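Local structure of nitroreductase (Bacteroides fragilis NCTC 9343, 3EK3) at residues Lys59-Leu63 and Tyr149-Leu153. The protein binds flavin mononucleotide and probably acts as an NAD(P)H-dependent oxidoreductase of the nitroreductase family. Residues are numbered along the deposited sequence; the frame is centred on the assembly and turned at random. Where two conformers were deposited one is given.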
loop_
_atom_site.group_PDB
_atom_site.type_symbol
_atom_site.label_atom_id
_atom_site.label_comp_id
_atom_site.label_asym_id
_atom_site.label_seq_id
_atom_site.Cartn_x
_atom_site.Cartn_y
_atom_site.Cartn_z
ATOM N N LYS A 59 -11.719 25.160 0.808
ATOM C CA LYS A 59 -10.523 24.785 0.041
ATOM C C LYS A 59 -10.727 23.460 -0.698
ATOM O O LYS A 59 -10.249 23.285 -1.814
ATOM C CB LYS A 59 -9.303 24.689 0.947
ATOM C CG LYS A 59 -8.977 25.970 1.683
ATOM C CD LYS A 59 -7.705 25.811 2.496
ATOM C CE LYS A 59 -7.587 26.849 3.613
ATOM N NZ LYS A 59 -7.635 28.302 3.271
ATOM N N LEU A 60 -11.434 22.525 -0.084
ATOM C CA LEU A 60 -11.713 21.254 -0.779
ATOM C C LEU A 60 -12.521 21.490 -2.067
ATOM O O LEU A 60 -12.228 20.931 -3.100
ATOM C CB LEU A 60 -12.416 20.286 0.139
ATOM C CG LEU A 60 -11.519 19.732 1.224
ATOM C CD1 LEU A 60 -12.415 19.016 2.285
ATOM C CD2 LEU A 60 -10.371 18.863 0.659
ATOM N N GLU A 61 -13.526 22.353 -1.970
ATOM C CA GLU A 61 -14.348 22.684 -3.109
ATOM C C GLU A 61 -13.535 23.368 -4.200
ATOM O O GLU A 61 -13.675 23.054 -5.373
ATOM C CB GLU A 61 -15.554 23.517 -2.653
ATOM C CG GLU A 61 -16.485 22.706 -1.750
ATOM C CD GLU A 61 -17.795 23.408 -1.415
ATOM O OE1 GLU A 61 -17.940 24.620 -1.737
ATOM O OE2 GLU A 61 -18.677 22.722 -0.823
ATOM N N GLU A 62 -12.657 24.298 -3.823
ATOM C CA GLU A 62 -11.800 24.963 -4.793
ATOM C C GLU A 62 -10.853 23.982 -5.518
ATOM O O GLU A 62 -10.634 24.088 -6.729
ATOM C CB GLU A 62 -10.984 26.085 -4.111
ATOM C CG GLU A 62 -11.824 27.283 -3.696
ATOM C CD GLU A 62 -11.006 28.463 -3.172
ATOM O OE1 GLU A 62 -9.867 28.260 -2.695
ATOM O OE2 GLU A 62 -11.486 29.617 -3.325
ATOM N N LEU A 63 -10.266 23.075 -4.757
ATOM C CA LEU A 63 -9.376 22.055 -5.308
ATOM C C LEU A 63 -10.133 21.157 -6.292
ATOM O O LEU A 63 -9.666 20.882 -7.398
ATOM C CB LEU A 63 -8.797 21.229 -4.174
ATOM C CG LEU A 63 -7.921 20.044 -4.555
ATOM C CD1 LEU A 63 -6.754 20.507 -5.396
ATOM C CD2 LEU A 63 -7.416 19.292 -3.283
ATOM N N TYR A 149 -2.614 25.243 -6.765
ATOM C CA TYR A 149 -3.476 25.014 -5.598
ATOM C C TYR A 149 -2.792 24.107 -4.580
ATOM O O TYR A 149 -2.740 24.423 -3.398
ATOM C CB TYR A 149 -4.874 24.472 -6.006
ATOM C CG TYR A 149 -5.903 24.905 -5.009
ATOM C CD1 TYR A 149 -6.062 24.195 -3.818
ATOM C CD2 TYR A 149 -6.629 26.095 -5.177
ATOM C CE1 TYR A 149 -6.938 24.611 -2.848
ATOM C CE2 TYR A 149 -7.533 26.544 -4.183
ATOM C CZ TYR A 149 -7.664 25.808 -3.020
ATOM O OH TYR A 149 -8.507 26.197 -2.008
ATOM N N LEU A 150 -2.222 23.001 -5.055
ATOM C CA LEU A 150 -1.515 22.052 -4.183
ATOM C C LEU A 150 -0.364 22.739 -3.437
ATOM O O LEU A 150 -0.190 22.573 -2.227
ATOM C CB LEU A 150 -0.979 20.881 -5.008
ATOM C CG LEU A 150 -2.044 19.976 -5.644
ATOM C CD1 LEU A 150 -1.350 18.915 -6.495
ATOM C CD2 LEU A 150 -2.875 19.281 -4.544
ATOM N N THR A 151 0.408 23.511 -4.165
ATOM C CA THR A 151 1.510 24.293 -3.564
ATOM C C THR A 151 1.034 25.215 -2.447
ATOM O O THR A 151 1.638 25.267 -1.370
ATOM C CB THR A 151 2.219 25.077 -4.633
ATOM O OG1 THR A 151 2.770 24.164 -5.595
ATOM C CG2 THR A 151 3.329 25.981 -4.027
ATOM N N SER A 152 -0.106 25.868 -2.681
ATOM C CA SER A 152 -0.667 26.808 -1.708
ATOM C C SER A 152 -1.116 26.049 -0.462
ATOM O O SER A 152 -1.074 26.581 0.629
ATOM C CB SER A 152 -1.841 27.599 -2.300
ATOM O OG SER A 152 -3.055 26.868 -2.205
ATOM N N LEU A 153 -1.524 24.796 -0.640
ATOM C CA LEU A 153 -1.928 23.946 0.494
ATOM C C LEU A 153 -0.732 23.390 1.258
ATOM O O LEU A 153 -0.875 22.895 2.363
ATOM C CB LEU A 153 -2.792 22.785 -0.002
ATOM C CG LEU A 153 -4.174 23.177 -0.504
ATOM C CD1 LEU A 153 -4.736 21.955 -1.235
ATOM C CD2 LEU A 153 -5.085 23.639 0.671
#
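In the alpha/beta fold of the FMN-dependent nitroreductases, helices 57-72 and 144-153 lie side by side against the central antiparallel sheet, and Tyr149 of the second reaches Lys59, Glu62 and Leu63 of the first. The pair illustrates how one long aromatic side chain can span much of the gap between helices while leucines fill the side facing the sheet; segments 59-63 and 149-153 run nearly antiparallel (155°), their axes coming within 11.2 Å. A chi1 of -151°, loosely trans to the backbone N, carries the Tyr149 ring across to helix 57-72, where Leu63 N sits 4.1 Å over one face, nearer the ring's margin than its centre. On the side facing the sheet, Leu63 CD1 packs on Leu150 CD2 at 4.2 Å, and Leu63, Leu150 and Leu153 all rest on Ile99 of strand 96-102. Lys59 CD lies 3.9 Å from Leu153 CD2, the two side chains running past each other in opposite directions, and both residues pack on Val189 of the second subunit. At the partly exposed end of the ring, Tyr149 OH comes within 3.2 Å of Lys59 CA; Glu62 brings its carboxylate to the ring edge, the planes 88° apart, and Tyr149 OH donates to the anti lone pair of Glu62 OE1 at 2.6 Å.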